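Local atomic coordinates of DSBA-like thioredoxin domain-containing protein (Nitrosomonas europaea, PDB entry 2IN3), a protein that is a putative disulfide isomerase of the DsbA family, FrnE-like subfamily, with a thioredoxin-like domain and a probable thiol-disulfide oxidoreductase activity. Residues Leu105-Lys110 / Leu142-Ser147; Ala96-Val101 / Glu157-Thr162; Val9-Ala14 / Thr40-Pro45; Phe112-Ala117 / Lys137-Leu142. One frame throughout, in Å; residues are numbered along the deposited sequence.

Interaction 3 is a pairing of strands, and the other three join helices or the turns between them. Interaction 3 is also the contact nearest the centre of the chain, and backbone hydrogen bonds carry it. Interactions 2 and 4 are partly buried and rest mainly on side-chain packing. Interaction 1 lies at the surface and turns on one lysine. Helix 94-106 serves both interactions 1 and 2. Interactions 1 and 4 share Leu142, at the turn that ends helix 132-141. Strand 40-45 ties the sheet to the helices: Pro45 packs on Cys97 and Val101 of interaction 2, and Ile43 on Phe112 and Phe115 of the helix used in interaction 4.

Interaction 1: residues Leu105-Lys110 / Leu142-Ser147; sequences LIEPEK and LGIPES
Lys110 carries the one hydrogen bond across the two segments: its NZ donates to the backbone carbonyl of Leu142 and also pairs with a carboxylate of its own segment. The bond from NZ to Leu142 O is 2.8 Å long and lies in the carbonyl plane. The salt bridge from NZ to Glu107 OE2 measures 2.9 Å, and NZ meets the oxygen from above the carboxylate plane. The lysine chain is extended beyond CG, which carries the ammonium across to the second segment. On the way its CD passes Ile144 CG1 at 3.8 Å. The same CG1 is 3.1 Å from Glu107 OE2, so the isoleucine lies against both charged chains. Ile144 CG2 touches Ile106 CG2 at 4.1 Å and forms the apolar side of the contact. A methionine in place of Lys110 would probably leave Leu142 O and the Glu107 carboxylate without their shared donor and set the carboxylate free to turn. The positive charge next to the end of helix 132-141 probably also suits the helix dipole. That end is a Schellman motif: Gly143, with positive phi, is C-prime, Ile144 N bonds to Ala139 O, and Gly143 N bonds to Val140 O.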
loop_
_atom_site.group_PDB
_atom_site.type_symbol
_atom_site.label_atom_id
_atom_site.label_comp_id
_atom_site.label_asym_id
_atom_site.label_seq_id
_atom_site.Cartn_x
_atom_site.Cartn_y
_atom_site.Cartn_z
ATOM N N LEU A 105 3.302 13.828 -2.956
ATOM C CA LEU A 105 3.556 15.275 -2.933
ATOM C C LEU A 105 4.427 15.717 -4.117
ATOM O O LEU A 105 4.366 16.882 -4.563
ATOM C CB LEU A 105 4.267 15.653 -1.619
ATOM C CG LEU A 105 3.527 15.259 -0.326
ATOM C CD1 LEU A 105 4.293 15.562 0.943
ATOM C CD2 LEU A 105 2.185 15.935 -0.297
ATOM N N ILE A 106 5.259 14.802 -4.592
ATOM C CA ILE A 106 6.181 15.077 -5.691
ATOM C C ILE A 106 5.549 14.828 -7.073
ATOM O O ILE A 106 5.531 15.729 -7.928
ATOM C CB ILE A 106 7.498 14.246 -5.563
ATOM C CG1 ILE A 106 8.177 14.552 -4.222
ATOM C CG2 ILE A 106 8.457 14.577 -6.747
ATOM C CD1 ILE A 106 9.329 13.621 -3.897
ATOM N N GLU A 107 5.080 13.604 -7.297
ATOM C CA GLU A 107 4.511 13.213 -8.595
ATOM C C GLU A 107 3.393 12.203 -8.339
ATOM O O GLU A 107 3.648 10.999 -8.313
ATOM C CB GLU A 107 5.585 12.636 -9.553
ATOM C CG GLU A 107 6.646 13.636 -10.026
ATOM C CD GLU A 107 7.641 13.046 -11.015
ATOM O OE1 GLU A 107 7.536 13.356 -12.220
ATOM O OE2 GLU A 107 8.539 12.285 -10.598
ATOM N N PRO A 108 2.145 12.690 -8.136
ATOM C CA PRO A 108 0.998 11.817 -7.851
ATOM C C PRO A 108 0.849 10.620 -8.802
ATOM O O PRO A 108 0.415 9.556 -8.378
ATOM C CB PRO A 108 -0.192 12.763 -8.006
ATOM C CG PRO A 108 0.340 14.070 -7.642
ATOM C CD PRO A 108 1.742 14.109 -8.175
ATOM N N GLU A 109 1.227 10.799 -10.071
ATOM C CA GLU A 109 1.118 9.757 -11.096
ATOM C C GLU A 109 2.044 8.566 -10.810
ATOM O O GLU A 109 1.836 7.468 -11.338
ATOM C CB GLU A 109 1.449 10.376 -12.460
ATOM C CG GLU A 109 0.927 11.817 -12.612
ATOM C CD GLU A 109 1.799 12.933 -11.942
ATOM O OE1 GLU A 109 1.336 14.107 -11.924
ATOM O OE2 GLU A 109 2.926 12.663 -11.447
ATOM N N LYS A 110 3.036 8.780 -9.941
ATOM C CA LYS A 110 4.024 7.744 -9.612
ATOM C C LYS A 110 3.786 7.036 -8.285
ATOM O O LYS A 110 4.576 6.148 -7.895
ATOM C CB LYS A 110 5.429 8.312 -9.642
ATOM C CG LYS A 110 5.855 8.668 -11.055
ATOM C CD LYS A 110 7.219 9.255 -11.113
ATOM C CE LYS A 110 7.515 9.634 -12.553
ATOM N NZ LYS A 110 8.828 10.283 -12.675
ATOM N N LEU A 142 12.165 5.243 -10.774
ATOM C CA LEU A 142 10.912 5.780 -11.318
ATOM C C LEU A 142 11.036 7.226 -11.838
ATOM O O LEU A 142 10.038 7.860 -12.191
ATOM C CB LEU A 142 9.824 5.689 -10.259
ATOM C CG LEU A 142 9.374 4.232 -10.118
ATOM C CD1 LEU A 142 8.570 4.101 -8.847
ATOM C CD2 LEU A 142 8.558 3.822 -11.321
ATOM N N GLY A 143 12.251 7.737 -11.875
ATOM C CA GLY A 143 12.487 9.052 -12.471
ATOM C C GLY A 143 12.370 10.194 -11.473
ATOM O O GLY A 143 12.387 11.365 -11.863
ATOM N N ILE A 144 12.299 9.864 -10.187
ATOM C CA ILE A 144 12.284 10.881 -9.137
ATOM C C ILE A 144 13.691 11.039 -8.552
ATOM O O ILE A 144 14.177 10.131 -7.866
ATOM C CB ILE A 144 11.290 10.529 -8.027
ATOM C CG1 ILE A 144 9.902 10.305 -8.625
ATOM C CG2 ILE A 144 11.266 11.644 -6.977
ATOM C CD1 ILE A 144 8.863 9.802 -7.641
ATOM N N PRO A 145 14.355 12.197 -8.820
ATOM C CA PRO A 145 15.716 12.415 -8.324
ATOM C C PRO A 145 15.771 12.421 -6.803
ATOM O O PRO A 145 14.835 12.866 -6.164
ATOM C CB PRO A 145 16.088 13.810 -8.865
ATOM C CG PRO A 145 15.101 14.100 -9.945
ATOM C CD PRO A 145 13.858 13.343 -9.603
ATOM N N GLU A 146 16.887 11.948 -6.255
ATOM C CA GLU A 146 17.120 11.875 -4.823
ATOM C C GLU A 146 17.086 13.263 -4.177
ATOM O O GLU A 146 16.732 13.426 -2.990
ATOM C CB GLU A 146 18.493 11.244 -4.647
ATOM C CG GLU A 146 19.004 11.070 -3.231
ATOM C CD GLU A 146 20.298 10.241 -3.203
ATOM O OE1 GLU A 146 20.401 9.241 -3.958
ATOM O OE2 GLU A 146 21.201 10.577 -2.415
ATOM N N SER A 147 17.480 14.266 -4.966
ATOM C CA SER A 147 17.419 15.653 -4.527
ATOM C C SER A 147 15.980 16.168 -4.306
ATOM O O SER A 147 15.786 17.156 -3.579
ATOM C CB SER A 147 18.180 16.573 -5.534
ATOM O OG SER A 147 17.411 16.548 -6.791
#

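Interaction 2: residues Ala96-Val101 / Glu157-Thr162; sequences ACRGVV and EAKQRT
Ala158 O accepts two hydrogen bonds from Thr162, the backbone N and the side-chain OG1, which arrive from opposite faces of the carbonyl plane. The OG1 bond is the shorter, at 2.7 Å. Chi1 of -61° sets the hydroxyl beside the backbone N, turned back along its own helix. From there OG1 also packs against the other helix, 3.3 Å from Arg98 CA and 3.3 Å from Val101 CG2. Val101 CG1 rests on Arg161 CB at 3.8 Å. Beyond that point the Arg161 guanidinium grips Glu157 OE2 side-on, with both NE and NH2.

Arg98 lies alongside Lys159 and points the same way. Its CD touches Lys159 CG at 3.6 Å, and Lys159 CE sits over one face of the guanidinium. Arg98 CG meets Ala158 CB at 4.0 Å. The two positive ends stay apart, and the guanidinium has acceptors of its own: NE forms a salt bridge with Glu94, and NH2 bonds to Phe153 O.

The helix axes come within 9.0 Å and cross at 108°, not far from perpendicular. Helix 94-106 is held on other sides too. Val100 packs on Phe115 and Ile118 of helix 111-123, while Cys97, Val100 and Val101 pack on Pro45 of strand 40-45.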
loop_
_atom_site.group_PDB
_atom_site.type_symbol
_atom_site.label_atom_id
_atom_site.label_comp_id
_atom_site.label_asym_id
_atom_site.label_seq_id
_atom_site.Cartn_x
_atom_site.Cartn_y
_atom_site.Cartn_z
ATOM N N ALA A 96 8.213 3.145 4.912
ATOM C CA ALA A 96 7.747 2.839 3.572
ATOM C C ALA A 96 6.434 3.585 3.311
ATOM O O ALA A 96 6.240 4.126 2.228
ATOM C CB ALA A 96 7.564 1.320 3.381
ATOM N N CYS A 97 5.534 3.592 4.284
ATOM C CA CYS A 97 4.304 4.409 4.157
ATOM C C CYS A 97 4.626 5.886 3.879
ATOM O O CYS A 97 4.040 6.507 2.983
ATOM C CB CYS A 97 3.451 4.287 5.414
ATOM S SG CYS A 97 2.708 2.703 5.595
ATOM N N ARG A 98 5.561 6.456 4.657
ATOM C CA ARG A 98 6.022 7.811 4.446
ATOM C C ARG A 98 6.666 8.033 3.060
ATOM O O ARG A 98 6.594 9.136 2.513
ATOM C CB ARG A 98 6.977 8.254 5.582
ATOM C CG ARG A 98 7.500 9.678 5.470
ATOM C CD ARG A 98 7.964 10.229 6.838
ATOM N NE ARG A 98 8.584 9.256 7.739
ATOM C CZ ARG A 98 9.892 9.172 8.007
ATOM N NH1 ARG A 98 10.310 8.243 8.853
ATOM N NH2 ARG A 98 10.782 9.982 7.429
ATOM N N GLY A 99 7.289 7.006 2.499
ATOM C CA GLY A 99 7.898 7.154 1.162
ATOM C C GLY A 99 6.810 7.346 0.128
ATOM O O GLY A 99 6.924 8.185 -0.782
ATOM N N VAL A 100 5.751 6.568 0.289
ATOM C CA VAL A 100 4.590 6.633 -0.606
ATOM C C VAL A 100 3.937 8.051 -0.502
ATOM O O VAL A 100 3.678 8.691 -1.519
ATOM C CB VAL A 100 3.584 5.511 -0.293
ATOM C CG1 VAL A 100 2.272 5.723 -1.080
ATOM C CG2 VAL A 100 4.238 4.103 -0.564
ATOM N N VAL A 101 3.729 8.537 0.724
ATOM C CA VAL A 101 3.153 9.862 0.977
ATOM C C VAL A 101 4.025 10.911 0.287
ATOM O O VAL A 101 3.499 11.810 -0.374
ATOM C CB VAL A 101 3.032 10.188 2.503
ATOM C CG1 VAL A 101 2.653 11.684 2.741
ATOM C CG2 VAL A 101 2.005 9.249 3.149
ATOM N N GLU A 157 6.452 17.697 7.423
ATOM C CA GLU A 157 5.239 17.591 6.625
ATOM C C GLU A 157 4.924 16.150 6.200
ATOM O O GLU A 157 3.791 15.687 6.365
ATOM C CB GLU A 157 5.271 18.517 5.405
ATOM C CG GLU A 157 3.931 18.438 4.620
ATOM C CD GLU A 157 3.928 19.163 3.270
ATOM O OE1 GLU A 157 4.987 19.698 2.838
ATOM O OE2 GLU A 157 2.845 19.175 2.631
ATOM N N ALA A 158 5.913 15.439 5.650
ATOM C CA ALA A 158 5.683 14.052 5.210
ATOM C C ALA A 158 5.387 13.177 6.435
ATOM O O ALA A 158 4.492 12.337 6.411
ATOM C CB ALA A 158 6.877 13.536 4.453
ATOM N N LYS A 159 6.081 13.445 7.544
ATOM C CA LYS A 159 5.845 12.697 8.784
ATOM C C LYS A 159 4.425 12.884 9.314
ATOM O O LYS A 159 3.738 11.909 9.707
ATOM C CB LYS A 159 6.881 13.077 9.854
ATOM C CG LYS A 159 8.309 12.646 9.492
ATOM C CD LYS A 159 9.339 13.070 10.559
ATOM C CE LYS A 159 10.699 12.460 10.206
ATOM N NZ LYS A 159 11.786 12.961 11.111
ATOM N N GLN A 160 3.985 14.135 9.329
ATOM C CA GLN A 160 2.695 14.484 9.899
ATOM C C GLN A 160 1.563 14.029 8.986
ATOM O O GLN A 160 0.524 13.536 9.470
ATOM C CB GLN A 160 2.621 15.986 10.145
ATOM C CG GLN A 160 3.560 16.442 11.256
ATOM C CD GLN A 160 3.705 17.947 11.325
ATOM O OE1 GLN A 160 3.011 18.683 10.614
ATOM N NE2 GLN A 160 4.593 18.423 12.204
ATOM N N ARG A 161 1.744 14.205 7.679
ATOM C CA ARG A 161 0.753 13.672 6.726
ATOM C C ARG A 161 0.566 12.169 6.829
ATOM O O ARG A 161 -0.586 11.683 6.766
ATOM C CB ARG A 161 1.089 14.033 5.286
ATOM C CG ARG A 161 0.936 15.516 4.968
ATOM C CD ARG A 161 1.290 15.674 3.496
ATOM N NE ARG A 161 1.053 17.011 2.971
ATOM C CZ ARG A 161 -0.007 17.353 2.249
ATOM N NH1 ARG A 161 -0.952 16.448 1.968
ATOM N NH2 ARG A 161 -0.100 18.594 1.795
ATOM N N THR A 162 1.679 11.447 7.001
ATOM C CA THR A 162 1.678 9.988 7.115
ATOM C C THR A 162 0.899 9.564 8.367
ATOM O O THR A 162 -0.002 8.711 8.307
ATOM C CB THR A 162 3.112 9.435 7.157
ATOM O OG1 THR A 162 3.783 9.780 5.936
ATOM C CG2 THR A 162 3.114 7.903 7.275
#

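Interaction 3: residues Val9-Ala14 / Thr40-Pro45; sequences VLWYIA and TVKIMP
Backbone hydrogen bonds join strands 9-14 and 40-45 in parallel. Leu10 N donates to Thr40 O, and Lys42 N returns a bond to Leu10 O. Tyr12 N then donates to Lys42 O at 2.7 Å, nearly straight at 177°, and Met44 N donates to Tyr12 O. The last bond, Ala14 N to Met44 O, is weak at 3.5 Å.

On the face that carries Trp11, the indole is the centre. Met44, present as selenomethionine, is bent at chi3 (-79°) and lays its CE over the six-membered ring, 3.6 Å from the centroid. This is a CH-pi contact, with SE above the face at a longer distance. Val9 CG1 covers the opposite face of the indole, offset toward the rim. Lys42 runs beside the indole, and its CE is 3.7 Å from Trp11 CH2. The indole NE1 bonds to Glu183.

The face of Leu10 and Tyr12 is apolar. Leu10 CD2 and Val41 CG2 form an aliphatic pair at 4.1 Å. The Tyr12 ring is met at its edge by Ile43 CG1, 4.1 Å from Tyr12 CD2. Ala14 CB lies over a face of that ring.

The two strands flank helix 19-35, forming the beta-alpha-beta unit of the thioredoxin fold. Tyr12 and Ala14 touch Cys21, part of a likely CxxC motif at the start of that helix.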
loop_
_atom_site.group_PDB
_atom_site.type_symbol
_atom_site.label_atom_id
_atom_site.label_comp_id
_atom_site.label_asym_id
_atom_site.label_seq_id
_atom_site.Cartn_x
_atom_site.Cartn_y
_atom_site.Cartn_z
ATOM N N VAL A 9 -13.623 9.697 -5.193
ATOM C CA VAL A 9 -12.277 9.208 -4.950
ATOM C C VAL A 9 -12.423 7.802 -4.421
ATOM O O VAL A 9 -13.270 7.532 -3.558
ATOM C CB VAL A 9 -11.495 10.090 -3.910
ATOM C CG1 VAL A 9 -10.161 9.435 -3.534
ATOM C CG2 VAL A 9 -11.267 11.504 -4.433
ATOM N N LEU A 10 -11.611 6.910 -4.963
ATOM C CA LEU A 10 -11.545 5.538 -4.491
ATOM C C LEU A 10 -10.207 5.449 -3.761
ATOM O O LEU A 10 -9.117 5.510 -4.385
ATOM C CB LEU A 10 -11.628 4.535 -5.661
ATOM C CG LEU A 10 -11.479 3.044 -5.256
ATOM C CD1 LEU A 10 -12.619 2.573 -4.352
ATOM C CD2 LEU A 10 -11.351 2.110 -6.480
ATOM N N TRP A 11 -10.303 5.397 -2.439
ATOM C CA TRP A 11 -9.127 5.238 -1.579
ATOM C C TRP A 11 -8.684 3.777 -1.462
ATOM O O TRP A 11 -9.453 2.918 -1.001
ATOM C CB TRP A 11 -9.405 5.795 -0.173
ATOM C CG TRP A 11 -9.574 7.271 -0.118
ATOM C CD1 TRP A 11 -10.745 7.964 0.030
ATOM C CD2 TRP A 11 -8.532 8.254 -0.206
ATOM N NE1 TRP A 11 -10.496 9.328 0.047
ATOM C CE2 TRP A 11 -9.146 9.528 -0.090
ATOM C CE3 TRP A 11 -7.137 8.180 -0.375
ATOM C CZ2 TRP A 11 -8.413 10.730 -0.150
ATOM C CZ3 TRP A 11 -6.404 9.382 -0.414
ATOM C CH2 TRP A 11 -7.050 10.629 -0.309
ATOM N N TYR A 12 -7.443 3.524 -1.834
ATOM C CA TYR A 12 -6.814 2.236 -1.600
ATOM C C TYR A 12 -6.031 2.317 -0.288
ATOM O O TYR A 12 -5.040 3.039 -0.196
ATOM C CB TYR A 12 -5.887 1.875 -2.779
ATOM C CG TYR A 12 -5.163 0.555 -2.629
ATOM C CD1 TYR A 12 -5.835 -0.598 -2.209
ATOM C CD2 TYR A 12 -3.817 0.469 -2.919
ATOM C CE1 TYR A 12 -5.152 -1.839 -2.112
ATOM C CE2 TYR A 12 -3.100 -0.762 -2.814
ATOM C CZ TYR A 12 -3.784 -1.890 -2.399
ATOM O OH TYR A 12 -3.097 -3.078 -2.306
ATOM N N ILE A 13 -6.525 1.612 0.733
ATOM C CA ILE A 13 -5.969 1.721 2.067
ATOM C C ILE A 13 -5.124 0.481 2.264
ATOM O O ILE A 13 -5.646 -0.649 2.378
ATOM C CB ILE A 13 -7.069 1.838 3.165
ATOM C CG1 ILE A 13 -7.964 3.069 2.894
ATOM C CG2 ILE A 13 -6.433 1.942 4.530
ATOM C CD1 ILE A 13 -9.213 3.176 3.768
ATOM N N ALA A 14 -3.821 0.704 2.297
ATOM C CA ALA A 14 -2.849 -0.392 2.163
ATOM C C ALA A 14 -1.505 -0.007 2.719
ATOM O O ALA A 14 -1.207 1.180 2.882
ATOM C CB ALA A 14 -2.724 -0.829 0.728
ATOM N N THR A 40 -11.308 8.660 -9.072
ATOM C CA THR A 40 -9.885 8.991 -8.906
ATOM C C THR A 40 -9.320 8.062 -7.854
ATOM O O THR A 40 -9.763 8.103 -6.704
ATOM C CB THR A 40 -9.653 10.439 -8.484
ATOM O OG1 THR A 40 -10.330 11.306 -9.406
ATOM C CG2 THR A 40 -8.145 10.761 -8.499
ATOM N N VAL A 41 -8.369 7.222 -8.251
ATOM C CA VAL A 41 -7.897 6.135 -7.372
ATOM C C VAL A 41 -6.633 6.621 -6.680
ATOM O O VAL A 41 -5.683 7.048 -7.346
ATOM C CB VAL A 41 -7.649 4.774 -8.099
ATOM C CG1 VAL A 41 -7.365 3.697 -7.056
ATOM C CG2 VAL A 41 -8.890 4.329 -8.923
ATOM N N LYS A 42 -6.652 6.637 -5.344
ATOM C CA LYS A 42 -5.547 7.230 -4.569
ATOM C C LYS A 42 -5.136 6.289 -3.436
ATOM O O LYS A 42 -5.919 5.466 -3.041
ATOM C CB LYS A 42 -5.968 8.575 -3.994
ATOM C CG LYS A 42 -6.281 9.668 -5.025
ATOM C CD LYS A 42 -6.786 10.967 -4.391
ATOM C CE LYS A 42 -5.712 11.701 -3.644
ATOM N NZ LYS A 42 -6.165 13.096 -3.273
ATOM N N ILE A 43 -3.909 6.407 -2.921
ATOM C CA ILE A 43 -3.477 5.509 -1.828
ATOM C C ILE A 43 -3.503 6.305 -0.530
ATOM O O ILE A 43 -3.048 7.459 -0.496
ATOM C CB ILE A 43 -2.042 4.927 -2.042
ATOM C CG1 ILE A 43 -1.990 4.071 -3.299
ATOM C CG2 ILE A 43 -1.603 4.018 -0.826
ATOM C CD1 ILE A 43 -0.620 3.429 -3.551
HETATM N N MSE A 44 -4.055 5.687 0.515
HETATM C CA MSE A 44 -3.958 6.173 1.887
HETATM C C MSE A 44 -3.195 5.092 2.679
HETATM O O MSE A 44 -3.777 4.080 3.113
HETATM C CB MSE A 44 -5.351 6.441 2.484
HETATM C CG MSE A 44 -5.306 7.345 3.717
HETATM SE SE MSE A 44 -7.074 7.624 4.522
HETATM C CE MSE A 44 -7.730 8.974 3.273
ATOM N N PRO A 45 -1.872 5.265 2.822
ATOM C CA PRO A 45 -1.089 4.262 3.554
ATOM C C PRO A 45 -1.616 4.048 4.999
ATOM O O PRO A 45 -1.821 5.016 5.739
ATOM C CB PRO A 45 0.338 4.874 3.563
ATOM C CG PRO A 45 0.357 5.715 2.292
ATOM C CD PRO A 45 -1.008 6.355 2.311
#

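Interaction 4: residues Phe112-Ala117 / Lys137-Leu142; sequences FPFFAA and KLAVDL
Two helices of the helical part of the chain, 111-123 and 132-141, pack here. Pro113, Phe114 and Ala117 of the first meet Leu138 and Ala139 of the second helix, and Leu142 in the turn that follows it. The helix axes approach to 9.9 Å at 134°, so they run roughly antiparallel but splayed. Phe114 does most of the reaching. Chi1 of -172° swings CG away from the backbone N and sends the ring across to the second helix. CE1 leads. It lies 3.5 Å from Ala139 N, which is near the plane of the ring, so the ring presents an edge to the helix backbone. The same carbon touches Leu138 CB at 3.8 Å and Ala139 CB at 3.9 Å.

In DsbA-like proteins a helical insert interrupts the thioredoxin fold, and these helices belong to it, since they fall in the chain between strands 40-45 and 179-184. Within the insert Phe114 also meets helix 94-106, where its CE2 lies 3.4 Å from Gly99 C. An alanine at Phe114 is likely to open a gap among the three helices and leave Leu138 and Ala139 without their aromatic partner.

Leu142 fills in on the N-terminal side of Phe114. Its CD1 sits 3.6 Å from Phe114 CA and near the plane of the ring, at the edge, while CD2 reaches Pro113 CB. One turn before Leu142, Leu138 CD1 lies 3.8 Å from Ala117 O. Ala117 CB faces both leucines at a looser 4.4 Å, to Leu138 CD2 and to Leu142 CD1.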
loop_
_atom_site.group_PDB
_atom_site.type_symbol
_atom_site.label_atom_id
_atom_site.label_comp_id
_atom_site.label_asym_id
_atom_site.label_seq_id
_atom_site.Cartn_x
_atom_site.Cartn_y
_atom_site.Cartn_z
ATOM N N PHE A 112 1.233 4.769 -7.284
ATOM C CA PHE A 112 1.014 3.316 -7.370
ATOM C C PHE A 112 2.267 2.520 -7.824
ATOM O O PHE A 112 2.597 1.476 -7.225
ATOM C CB PHE A 112 -0.227 2.968 -8.215
ATOM C CG PHE A 112 -1.524 3.079 -7.449
ATOM C CD1 PHE A 112 -2.164 4.310 -7.317
ATOM C CD2 PHE A 112 -2.072 1.959 -6.817
ATOM C CE1 PHE A 112 -3.381 4.424 -6.590
ATOM C CE2 PHE A 112 -3.290 2.065 -6.088
ATOM C CZ PHE A 112 -3.928 3.305 -5.982
ATOM N N PRO A 113 2.961 2.994 -8.859
ATOM C CA PRO A 113 4.247 2.351 -9.221
ATOM C C PRO A 113 5.268 2.321 -8.071
ATOM O O PRO A 113 5.941 1.301 -7.901
ATOM C CB PRO A 113 4.775 3.253 -10.326
ATOM C CG PRO A 113 3.549 3.785 -10.957
ATOM C CD PRO A 113 2.631 4.078 -9.804
ATOM N N PHE A 114 5.387 3.407 -7.291
ATOM C CA PHE A 114 6.327 3.414 -6.152
ATOM C C PHE A 114 5.940 2.416 -5.034
ATOM O O PHE A 114 6.794 1.702 -4.494
ATOM C CB PHE A 114 6.465 4.815 -5.565
ATOM C CG PHE A 114 7.542 4.937 -4.515
ATOM C CD1 PHE A 114 8.898 4.858 -4.871
ATOM C CD2 PHE A 114 7.213 5.187 -3.190
ATOM C CE1 PHE A 114 9.898 4.985 -3.906
ATOM C CE2 PHE A 114 8.226 5.312 -2.220
ATOM C CZ PHE A 114 9.551 5.199 -2.575
ATOM N N PHE A 115 4.655 2.357 -4.710
ATOM C CA PHE A 115 4.131 1.420 -3.718
ATOM C C PHE A 115 4.502 -0.019 -4.176
ATOM O O PHE A 115 5.007 -0.858 -3.387
ATOM C CB PHE A 115 2.617 1.574 -3.667
ATOM C CG PHE A 115 1.946 0.788 -2.569
ATOM C CD1 PHE A 115 1.506 1.455 -1.433
ATOM C CD2 PHE A 115 1.735 -0.595 -2.674
ATOM C CE1 PHE A 115 0.871 0.788 -0.388
ATOM C CE2 PHE A 115 1.086 -1.294 -1.609
ATOM C CZ PHE A 115 0.667 -0.582 -0.472
ATOM N N ALA A 116 4.229 -0.312 -5.440
ATOM C CA ALA A 116 4.494 -1.670 -5.990
ATOM C C ALA A 116 5.994 -1.959 -5.972
ATOM O O ALA A 116 6.399 -3.055 -5.627
ATOM C CB ALA A 116 3.935 -1.805 -7.424
ATOM N N ALA A 117 6.812 -0.955 -6.315
ATOM C CA ALA A 117 8.266 -1.090 -6.319
ATOM C C ALA A 117 8.785 -1.468 -4.927
ATOM O O ALA A 117 9.667 -2.318 -4.823
ATOM C CB ALA A 117 8.962 0.203 -6.859
ATOM N N LYS A 137 16.559 4.824 -3.730
ATOM C CA LYS A 137 16.941 4.066 -4.906
ATOM C C LYS A 137 15.698 3.717 -5.753
ATOM O O LYS A 137 15.717 3.874 -6.976
ATOM C CB LYS A 137 17.715 2.828 -4.467
ATOM C CG LYS A 137 18.358 2.029 -5.574
ATOM C CD LYS A 137 19.223 0.905 -4.996
ATOM C CE LYS A 137 18.375 -0.172 -4.275
ATOM N NZ LYS A 137 19.177 -1.382 -3.891
ATOM N N LEU A 138 14.614 3.286 -5.098
ATOM C CA LEU A 138 13.384 2.949 -5.796
ATOM C C LEU A 138 12.754 4.160 -6.488
ATOM O O LEU A 138 12.254 4.050 -7.629
ATOM C CB LEU A 138 12.379 2.218 -4.856
ATOM C CG LEU A 138 12.882 0.885 -4.279
ATOM C CD1 LEU A 138 11.918 0.312 -3.241
ATOM C CD2 LEU A 138 13.093 -0.124 -5.373
ATOM N N ALA A 139 12.799 5.312 -5.818
ATOM C CA ALA A 139 12.308 6.567 -6.381
ATOM C C ALA A 139 13.131 6.987 -7.641
ATOM O O ALA A 139 12.567 7.374 -8.672
ATOM C CB ALA A 139 12.313 7.661 -5.311
ATOM N N VAL A 140 14.446 6.835 -7.560
ATOM C CA VAL A 140 15.338 7.073 -8.714
ATOM C C VAL A 140 14.970 6.196 -9.918
ATOM O O VAL A 140 14.995 6.672 -11.055
ATOM C CB VAL A 140 16.814 6.871 -8.327
ATOM C CG1 VAL A 140 17.711 6.824 -9.567
ATOM C CG2 VAL A 140 17.261 7.990 -7.408
ATOM N N ASP A 141 14.612 4.928 -9.668
ATOM C CA ASP A 141 14.259 3.988 -10.740
ATOM C C ASP A 141 13.004 4.491 -11.490
ATOM O O ASP A 141 12.807 4.202 -12.678
ATOM C CB ASP A 141 13.941 2.597 -10.149
ATOM C CG ASP A 141 15.174 1.876 -9.556
ATOM O OD1 ASP A 141 16.314 2.158 -9.964
ATOM O OD2 ASP A 141 14.968 0.981 -8.684
ATOM N N LEU A 142 12.165 5.243 -10.774
ATOM C CA LEU A 142 10.912 5.780 -11.318
ATOM C C LEU A 142 11.036 7.226 -11.838
ATOM O O LEU A 142 10.038 7.860 -12.191
ATOM C CB LEU A 142 9.824 5.689 -10.259
ATOM C CG LEU A 142 9.374 4.232 -10.118
ATOM C CD1 LEU A 142 8.570 4.101 -8.847
ATOM C CD2 LEU A 142 8.558 3.822 -11.321
#